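Local coordinates for beta-amyloid-like protein (Caenorhabditis elegans, PDB 3K66) that probably binds heparin through its E2 domain, as a membrane-anchored worm homologue of the human amyloid precursor protein, at residues D16-A21 and A89-R94; A132-E137 and V199-D204; N146-L151 and A160-T165. All blocks are in the same frame, centred on the assembly; numbering follows the deposited sequence.

Contact 1. Residues D16-A21 and A89-R94; sequences DDFKKA and AVHEER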
loop_
_atom_site.group_PDB
_atom_site.type_symbol
_atom_site.label_atom_id
_atom_site.label_comp_id
_atom_site.label_asym_id
_atom_site.label_seq_id
_atom_site.Cartn_x
_atom_site.Cartn_y
_atom_site.Cartn_z
ATOM N N ASP A 16 -0.042 -10.907 -2.830
ATOM C CA ASP A 16 -1.086 -11.923 -2.890
ATOM C C ASP A 16 -1.630 -12.308 -1.507
ATOM O O ASP A 16 -2.850 -12.271 -1.309
ATOM C CB ASP A 16 -0.561 -13.161 -3.615
ATOM C CG ASP A 16 -1.664 -14.124 -4.015
ATOM O OD1 ASP A 16 -2.550 -13.717 -4.806
ATOM O OD2 ASP A 16 -1.631 -15.287 -3.537
ATOM N N ASP A 17 -0.753 -12.640 -0.549
ATOM C CA ASP A 17 -1.204 -13.040 0.796
ATOM C C ASP A 17 -2.075 -11.964 1.425
ATOM O O ASP A 17 -3.083 -12.261 2.066
ATOM C CB ASP A 17 -0.028 -13.310 1.746
ATOM C CG ASP A 17 1.180 -13.887 1.049
ATOM O OD1 ASP A 17 1.044 -14.936 0.391
ATOM O OD2 ASP A 17 2.269 -13.281 1.168
ATOM N N PHE A 18 -1.662 -10.714 1.247
ATOM C CA PHE A 18 -2.395 -9.571 1.780
ATOM C C PHE A 18 -3.747 -9.460 1.096
ATOM O O PHE A 18 -4.798 -9.492 1.747
ATOM C CB PHE A 18 -1.622 -8.286 1.540
ATOM C CG PHE A 18 -2.344 -7.068 2.004
ATOM C CD1 PHE A 18 -2.634 -6.890 3.355
ATOM C CD2 PHE A 18 -2.779 -6.115 1.096
ATOM C CE1 PHE A 18 -3.332 -5.771 3.799
ATOM C CE2 PHE A 18 -3.478 -4.992 1.530
ATOM C CZ PHE A 18 -3.761 -4.825 2.881
ATOM N N LYS A 19 -3.710 -9.347 -0.227
ATOM C CA LYS A 19 -4.925 -9.241 -1.030
ATOM C C LYS A 19 -5.915 -10.326 -0.618
ATOM O O LYS A 19 -7.129 -10.113 -0.592
ATOM C CB LYS A 19 -4.578 -9.397 -2.507
ATOM C CG LYS A 19 -5.564 -8.829 -3.350
ATOM N N LYS A 20 -5.380 -11.496 -0.289
ATOM C CA LYS A 20 -6.201 -12.627 0.132
ATOM C C LYS A 20 -6.711 -12.426 1.558
ATOM O O LYS A 20 -7.901 -12.627 1.823
ATOM C CB LYS A 20 -5.399 -13.931 0.032
ATOM N N ALA A 21 -5.824 -12.032 2.475
ATOM C CA ALA A 21 -6.234 -11.813 3.862
ATOM C C ALA A 21 -7.314 -10.747 3.886
ATOM O O ALA A 21 -8.294 -10.848 4.603
ATOM C CB ALA A 21 -5.053 -11.373 4.705
ATOM N N ALA A 89 -0.805 -1.779 8.541
ATOM C CA ALA A 89 0.463 -1.465 9.175
ATOM C C ALA A 89 1.408 -2.630 8.878
ATOM O O ALA A 89 2.528 -2.427 8.399
ATOM C CB ALA A 89 0.263 -1.298 10.674
ATOM N N VAL A 90 0.943 -3.851 9.137
ATOM C CA VAL A 90 1.760 -5.028 8.858
ATOM C C VAL A 90 2.157 -5.041 7.375
ATOM O O VAL A 90 3.345 -5.063 7.033
ATOM C CB VAL A 90 1.011 -6.336 9.184
ATOM C CG1 VAL A 90 1.915 -7.537 8.903
ATOM C CG2 VAL A 90 0.590 -6.333 10.621
ATOM N N HIS A 91 1.158 -5.016 6.500
ATOM C CA HIS A 91 1.407 -5.024 5.070
ATOM C C HIS A 91 2.454 -3.965 4.702
ATOM O O HIS A 91 3.511 -4.293 4.157
ATOM C CB HIS A 91 0.102 -4.768 4.313
ATOM C CG HIS A 91 0.259 -4.743 2.822
ATOM N ND1 HIS A 91 0.705 -5.829 2.097
ATOM C CD2 HIS A 91 -0.005 -3.770 1.917
ATOM C CE1 HIS A 91 0.705 -5.526 0.811
ATOM N NE2 HIS A 91 0.279 -4.282 0.676
ATOM N N GLU A 92 2.174 -2.699 5.011
ATOM C CA GLU A 92 3.126 -1.637 4.697
ATOM C C GLU A 92 4.505 -1.943 5.300
ATOM O O GLU A 92 5.529 -1.636 4.688
ATOM C CB GLU A 92 2.614 -0.269 5.190
ATOM N N GLU A 93 4.554 -2.545 6.487
ATOM C CA GLU A 93 5.856 -2.879 7.052
ATOM C C GLU A 93 6.561 -3.921 6.178
ATOM O O GLU A 93 7.736 -3.754 5.830
ATOM C CB GLU A 93 5.738 -3.409 8.475
ATOM C CG GLU A 93 5.727 -2.332 9.411
ATOM N N ARG A 94 5.863 -4.980 5.782
ATOM C CA ARG A 94 6.521 -5.982 4.946
ATOM C C ARG A 94 6.943 -5.408 3.616
ATOM O O ARG A 94 8.091 -5.557 3.215
ATOM C CB ARG A 94 5.615 -7.198 4.717
ATOM C CG ARG A 94 5.313 -7.944 5.987
ATOM C CD ARG A 94 4.446 -9.150 5.761
ATOM N NE ARG A 94 3.995 -9.708 7.040
ATOM C CZ ARG A 94 3.060 -10.642 7.148
ATOM N NH1 ARG A 94 2.485 -11.116 6.047
ATOM N NH2 ARG A 94 2.710 -11.096 8.344
#

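Contact 2. Residues A132-E137 and V199-D204; sequences AYIRAE and VTYWKD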
loop_
_atom_site.group_PDB
_atom_site.type_symbol
_atom_site.label_atom_id
_atom_site.label_comp_id
_atom_site.label_asym_id
_atom_site.label_seq_id
_atom_site.Cartn_x
_atom_site.Cartn_y
_atom_site.Cartn_z
ATOM N N ALA A 132 18.295 -2.470 -12.522
ATOM C CA ALA A 132 17.607 -3.209 -11.469
ATOM C C ALA A 132 17.480 -2.303 -10.246
ATOM O O ALA A 132 16.419 -2.203 -9.616
ATOM C CB ALA A 132 18.381 -4.468 -11.121
ATOM N N TYR A 133 18.577 -1.635 -9.918
ATOM C CA TYR A 133 18.582 -0.736 -8.775
ATOM C C TYR A 133 17.565 0.374 -8.978
ATOM O O TYR A 133 16.868 0.767 -8.034
ATOM C CB TYR A 133 19.975 -0.136 -8.578
ATOM C CG TYR A 133 19.989 0.940 -7.538
ATOM C CD1 TYR A 133 19.780 0.648 -6.188
ATOM C CD2 TYR A 133 20.142 2.269 -7.913
ATOM C CE1 TYR A 133 19.717 1.663 -5.245
ATOM C CE2 TYR A 133 20.081 3.296 -6.990
ATOM C CZ TYR A 133 19.865 2.990 -5.654
ATOM O OH TYR A 133 19.789 4.023 -4.729
ATOM N N ILE A 134 17.493 0.885 -10.204
ATOM C CA ILE A 134 16.559 1.946 -10.543
ATOM C C ILE A 134 15.118 1.474 -10.383
ATOM O O ILE A 134 14.286 2.142 -9.777
ATOM C CB ILE A 134 16.779 2.413 -12.004
ATOM C CG1 ILE A 134 18.021 3.303 -12.056
ATOM C CG2 ILE A 134 15.541 3.158 -12.536
ATOM C CD1 ILE A 134 18.348 3.796 -13.430
ATOM N N ARG A 135 14.827 0.311 -10.943
ATOM C CA ARG A 135 13.487 -0.262 -10.858
ATOM C C ARG A 135 13.115 -0.298 -9.383
ATOM O O ARG A 135 12.020 0.119 -9.009
ATOM C CB ARG A 135 13.496 -1.686 -11.439
ATOM C CG ARG A 135 12.576 -1.883 -12.636
ATOM C CD ARG A 135 12.678 -3.273 -13.252
ATOM N NE ARG A 135 13.880 -3.409 -14.054
ATOM C CZ ARG A 135 14.876 -4.229 -13.756
ATOM N NH1 ARG A 135 14.785 -4.982 -12.664
ATOM N NH2 ARG A 135 15.953 -4.287 -14.543
ATOM N N ALA A 136 14.047 -0.773 -8.552
ATOM C CA ALA A 136 13.826 -0.894 -7.106
ATOM C C ALA A 136 13.412 0.407 -6.439
ATOM O O ALA A 136 12.378 0.476 -5.776
ATOM C CB ALA A 136 15.070 -1.442 -6.427
ATOM N N GLU A 137 14.240 1.433 -6.585
ATOM C CA GLU A 137 13.917 2.724 -5.999
ATOM C C GLU A 137 12.592 3.257 -6.568
ATOM O O GLU A 137 11.719 3.722 -5.820
ATOM C CB GLU A 137 15.050 3.716 -6.259
ATOM C CG GLU A 137 16.325 3.335 -5.542
ATOM C CD GLU A 137 16.350 3.845 -4.123
ATOM O OE1 GLU A 137 15.263 4.084 -3.561
ATOM O OE2 GLU A 137 17.454 4.013 -3.559
ATOM N N VAL A 199 19.913 6.640 -17.711
ATOM C CA VAL A 199 19.118 7.845 -17.424
ATOM C C VAL A 199 17.786 7.816 -18.182
ATOM O O VAL A 199 16.729 8.081 -17.610
ATOM C CB VAL A 199 19.874 9.170 -17.774
ATOM C CG1 VAL A 199 18.954 10.352 -17.561
ATOM C CG2 VAL A 199 21.106 9.347 -16.889
ATOM N N THR A 200 17.839 7.503 -19.474
ATOM C CA THR A 200 16.619 7.415 -20.264
ATOM C C THR A 200 15.734 6.302 -19.686
ATOM O O THR A 200 14.509 6.455 -19.526
ATOM C CB THR A 200 16.939 7.140 -21.731
ATOM O OG1 THR A 200 17.810 8.169 -22.214
ATOM C CG2 THR A 200 15.645 7.123 -22.576
ATOM N N TYR A 201 16.372 5.189 -19.340
ATOM C CA TYR A 201 15.652 4.073 -18.758
ATOM C C TYR A 201 14.911 4.545 -17.527
ATOM O O TYR A 201 13.775 4.149 -17.273
ATOM C CB TYR A 201 16.597 2.945 -18.354
ATOM C CG TYR A 201 15.883 1.782 -17.690
ATOM C CD1 TYR A 201 15.115 0.884 -18.431
ATOM C CD2 TYR A 201 15.977 1.588 -16.311
ATOM C CE1 TYR A 201 14.465 -0.173 -17.813
ATOM C CE2 TYR A 201 15.335 0.541 -15.689
ATOM C CZ TYR A 201 14.580 -0.338 -16.448
ATOM O OH TYR A 201 13.946 -1.391 -15.825
ATOM N N TRP A 202 15.567 5.389 -16.746
ATOM C CA TRP A 202 14.953 5.917 -15.530
ATOM C C TRP A 202 13.731 6.758 -15.897
ATOM O O TRP A 202 12.669 6.576 -15.330
ATOM C CB TRP A 202 15.983 6.741 -14.761
ATOM C CG TRP A 202 15.514 7.391 -13.517
ATOM C CD1 TRP A 202 14.439 7.042 -12.753
ATOM C CD2 TRP A 202 16.215 8.391 -12.776
ATOM N NE1 TRP A 202 14.442 7.752 -11.565
ATOM C CE2 TRP A 202 15.521 8.583 -11.562
ATOM C CE3 TRP A 202 17.366 9.133 -13.025
ATOM C CZ2 TRP A 202 15.950 9.487 -10.592
ATOM C CZ3 TRP A 202 17.802 10.040 -12.060
ATOM C CH2 TRP A 202 17.093 10.209 -10.850
ATOM N N LYS A 203 13.873 7.664 -16.859
ATOM C CA LYS A 203 12.745 8.491 -17.265
ATOM C C LYS A 203 11.649 7.591 -17.849
ATOM O O LYS A 203 10.462 7.727 -17.517
ATOM C CB LYS A 203 13.190 9.544 -18.290
ATOM C CG LYS A 203 12.062 10.299 -18.981
ATOM C CD LYS A 203 11.583 9.579 -20.251
ATOM C CE LYS A 203 10.840 10.531 -21.206
ATOM N NZ LYS A 203 9.692 11.228 -20.522
ATOM N N ASP A 204 12.059 6.661 -18.713
ATOM C CA ASP A 204 11.110 5.735 -19.315
ATOM C C ASP A 204 10.438 4.878 -18.245
ATOM O O ASP A 204 9.217 4.778 -18.195
ATOM C CB ASP A 204 11.789 4.840 -20.363
ATOM C CG ASP A 204 12.016 5.569 -21.674
ATOM O OD1 ASP A 204 11.179 6.446 -21.976
ATOM O OD2 ASP A 204 13.004 5.273 -22.395
#

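Contact 3. Residues N146-L151 and A160-T165; sequences NRYRHL and AAYKPT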
loop_
_atom_site.group_PDB
_atom_site.type_symbol
_atom_site.label_atom_id
_atom_site.label_comp_id
_atom_site.label_asym_id
_atom_site.label_seq_id
_atom_site.Cartn_x
_atom_site.Cartn_y
_atom_site.Cartn_z
ATOM N N ASN A 146 1.188 5.997 -4.206
ATOM C CA ASN A 146 -0.078 5.292 -4.116
ATOM C C ASN A 146 -0.644 5.329 -2.698
ATOM O O ASN A 146 -1.826 5.584 -2.514
ATOM C CB ASN A 146 0.077 3.859 -4.637
ATOM C CG ASN A 146 0.225 3.812 -6.157
ATOM O OD1 ASN A 146 0.610 2.790 -6.730
ATOM N ND2 ASN A 146 -0.086 4.933 -6.818
ATOM N N ARG A 147 0.202 5.134 -1.696
ATOM C CA ARG A 147 -0.263 5.187 -0.315
ATOM C C ARG A 147 -0.905 6.566 -0.051
ATOM O O ARG A 147 -1.975 6.678 0.538
ATOM C CB ARG A 147 0.918 4.949 0.635
ATOM C CG ARG A 147 0.546 4.435 2.037
ATOM C CD ARG A 147 1.776 3.800 2.698
ATOM N NE ARG A 147 1.531 3.291 4.050
ATOM C CZ ARG A 147 1.342 4.061 5.127
ATOM N NH1 ARG A 147 1.364 5.394 5.028
ATOM N NH2 ARG A 147 1.142 3.503 6.314
ATOM N N TYR A 148 -0.243 7.615 -0.512
ATOM C CA TYR A 148 -0.726 8.973 -0.342
ATOM C C TYR A 148 -2.048 9.122 -1.061
ATOM O O TYR A 148 -2.913 9.897 -0.641
ATOM C CB TYR A 148 0.292 9.955 -0.921
ATOM C CG TYR A 148 -0.084 11.406 -0.802
ATOM C CD1 TYR A 148 -0.247 11.991 0.442
ATOM C CD2 TYR A 148 -0.260 12.197 -1.937
ATOM C CE1 TYR A 148 -0.578 13.331 0.561
ATOM C CE2 TYR A 148 -0.587 13.538 -1.831
ATOM C CZ TYR A 148 -0.745 14.097 -0.578
ATOM O OH TYR A 148 -1.071 15.430 -0.456
ATOM N N ARG A 149 -2.196 8.403 -2.169
ATOM C CA ARG A 149 -3.440 8.460 -2.930
ATOM C C ARG A 149 -4.580 7.827 -2.114
ATOM O O ARG A 149 -5.586 8.481 -1.847
ATOM C CB ARG A 149 -3.261 7.761 -4.281
ATOM N N HIS A 150 -4.417 6.570 -1.703
ATOM C CA HIS A 150 -5.437 5.888 -0.899
ATOM C C HIS A 150 -5.787 6.726 0.320
ATOM O O HIS A 150 -6.948 6.964 0.593
ATOM C CB HIS A 150 -4.943 4.507 -0.441
ATOM C CG HIS A 150 -5.942 3.795 0.287
ATOM N N LEU A 151 -4.776 7.183 1.049
ATOM C CA LEU A 151 -5.008 7.997 2.242
ATOM C C LEU A 151 -5.716 9.311 1.926
ATOM O O LEU A 151 -6.439 9.829 2.766
ATOM C CB LEU A 151 -3.678 8.248 2.970
ATOM C CG LEU A 151 -3.205 7.001 3.716
ATOM C CD1 LEU A 151 -1.694 6.868 3.662
ATOM C CD2 LEU A 151 -3.713 7.069 5.149
ATOM N N ALA A 160 -2.763 14.366 5.182
ATOM C CA ALA A 160 -2.072 15.606 5.471
ATOM C C ALA A 160 -0.903 15.373 6.436
ATOM O O ALA A 160 0.121 16.051 6.348
ATOM C CB ALA A 160 -3.051 16.619 6.039
ATOM N N ALA A 161 -1.046 14.413 7.346
ATOM C CA ALA A 161 0.017 14.110 8.303
ATOM C C ALA A 161 1.007 13.129 7.685
ATOM O O ALA A 161 1.786 12.480 8.388
ATOM C CB ALA A 161 -0.575 13.514 9.579
ATOM N N TYR A 162 0.964 13.023 6.362
ATOM C CA TYR A 162 1.834 12.117 5.648
ATOM C C TYR A 162 2.572 12.868 4.556
ATOM O O TYR A 162 3.710 12.526 4.219
ATOM C CB TYR A 162 0.999 10.994 5.042
ATOM C CG TYR A 162 1.804 9.852 4.460
ATOM C CD1 TYR A 162 2.752 9.179 5.230
ATOM C CD2 TYR A 162 1.562 9.395 3.162
ATOM C CE1 TYR A 162 3.433 8.074 4.730
ATOM C CE2 TYR A 162 2.233 8.289 2.650
ATOM C CZ TYR A 162 3.167 7.627 3.439
ATOM O OH TYR A 162 3.799 6.502 2.957
ATOM N N LYS A 163 1.934 13.905 4.021
ATOM C CA LYS A 163 2.530 14.668 2.941
ATOM C C LYS A 163 3.978 15.040 3.205
ATOM O O LYS A 163 4.851 14.702 2.413
ATOM C CB LYS A 163 1.704 15.919 2.631
ATOM C CG LYS A 163 2.137 16.624 1.349
ATOM C CD LYS A 163 1.156 17.705 0.926
ATOM C CE LYS A 163 1.531 18.290 -0.450
ATOM N NZ LYS A 163 0.466 19.158 -1.067
ATOM N N PRO A 164 4.259 15.716 4.326
ATOM C CA PRO A 164 5.659 16.071 4.578
ATOM C C PRO A 164 6.554 14.843 4.392
ATOM O O PRO A 164 7.622 14.914 3.771
ATOM C CB PRO A 164 5.627 16.578 6.018
ATOM C CG PRO A 164 4.526 15.771 6.630
ATOM C CD PRO A 164 3.460 15.828 5.558
ATOM N N THR A 165 6.092 13.711 4.915
ATOM C CA THR A 165 6.810 12.437 4.813
ATOM C C THR A 165 6.995 11.953 3.358
ATOM O O THR A 165 8.063 11.458 2.976
ATOM C CB THR A 165 6.049 11.352 5.616
ATOM O OG1 THR A 165 5.981 11.751 6.993
ATOM C CG2 THR A 165 6.732 10.005 5.511
#

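Contact 1. Residues D16-A21 and A89-R94
Phe18 and His91 mark the closest backbone approach, with CA atoms 6.8 Å apart, between helix 14-53 and helix 55-119, which run in roughly opposite directions here. The pair belongs to the antiparallel two-helix coiled coil that forms the N-terminal half of an E2 domain. Both side chains point across the gap and meet as a face-to-face stack. The ring centroids are 3.7 Å apart and the planes differ by 11°. His91 CG sits over the centre of the Phe18 ring. In turn, Phe18 CD2 lies over the centre of the imidazole. Each residue holds CG anti to its own backbone N (chi1 177° in Phe18, 179° in His91), and this brings the two flat groups together face on. His91 CB adds a CH-pi contact, 3.9 Å from the centroid of the Phe18 ring. The stack uses a face of the imidazole, while its ND1 is hydrogen-bonded to Glu14. Glu14 also forms a salt bridge with Arg94, one turn further along helix 55-119. Phe18 continues onto Ile87 of the same helix. The link is thus largely aromatic, and Glu14 may polarise the stacked imidazole, though its charge is shared with Arg94.

Contact 2. Residues A132-E137 and V199-D204
Ile134 packs against Tyr201 and Trp202 in a partly buried helix-helix contact between helix 123-154 and helix 195-209. It lies in the helical bundle that forms the C-terminal half of the E2 fold. The two segments run in the same general sense, with axes 10.2 Å apart and a signed crossing angle of -28°. Together they bury 238 Å² of surface. Ile134 points at the partner helix and uses both of its branches. Ile134 CG2 lies 4.1 Å from Tyr201 CE2. Ile134 CG2 also lies 4.0 Å from Trp202 CD1, approaching both rings obliquely. Ile134 CD1 meets Trp202 CB, the carbon that carries the indole. The isoleucine and the tyrosine run alongside each other in opposite directions, whereas the tryptophan crosses the isoleucine at about a right angle. Trp202 also reaches Ile177 and Asn178 of helix 163-182, so it ties a third helix to the pair. Tyr133, on the same turn as Ile134, packs on helix 55-119 and helix 163-182. Glu137 forms salt bridges with Lys103 and Arg176 on those two helices. The polar part of the contact lies beside the apolar part. Arg135 bends at chi3, which turns its head back toward the Tyr201 hydroxyl. The guanidinium and phenol planes stand 82° apart. Arg135 NE donates a hydrogen bond of 2.7 Å to Tyr201 OH, with an N-H...O angle of 156° and the oxygen close to the guanidinium plane.

Contact 3. Residues N146-L151 and A160-T165
Arg147 reaches from helix 123-154 across the hydroxyl end of Tyr162, and most of its chain, from CB to NH1, meets that phenol. The contact lies at the turn that leads from helix 123-154 to helix 163-182 in the C-terminal helical bundle of the E2 domain. Arg147 CB and Arg147 CG each lie 4.0 Å from Tyr162 OH. Arg147 CD comes closest to the hydroxyl among the aliphatic carbons, at 3.4 Å from Tyr162 OH. NE then draws back from the oxygen. The chain is extended as far as NE, and the turn at chi4 (-72°) carries Arg147 NH1 over one face of the ring, 3.3 Å from Tyr162 CZ. The guanidinium plane is tilted 50° from the ring. NH1 also lies near the hydroxyl, but the angle is too poor for a hydrogen bond. Tyr148 and Leu151 contribute apolar contacts to Tyr162 CD2, through Tyr148 CD1 and Leu151 CD1. Tyr148 OH lies 3.5 Å from Lys163 CD, against the extended lysine chain. An alanine in place of Tyr162 would remove the ring and is likely to leave the Arg147 head without its support and a gap beside Leu151. Tyr162 is the N-cap residue of helix 163-182, and its side chain also touches Arg169. Tyr148 extends the contact to Val166, while Leu151 touches helix 156-160, so helix 123-154 packs on both that short helix and the start of helix 163-182.

How the contacts relate
Contact 2 is partly buried, the only one of the three with a buried touching residue, and has an apolar centre with a hydrogen bond to one side. Contacts 1 and 3 lie at the surface, and neither has a hydrogen bond between its segments. Contact 1 rests on stacked rings; contact 3 sets an arginine over a phenol. Contacts 2 and 3 share helix 123-154, with centres 23 Å apart, and contact 3 is nested inside the chain loop that contact 2 closes. Contact 1 joins the two preceding helices instead. It still touches contact 3, where Glu92 CB lies 3.9 Å from Arg147 NE, so helix 55-119 and helix 123-154 touch there as well.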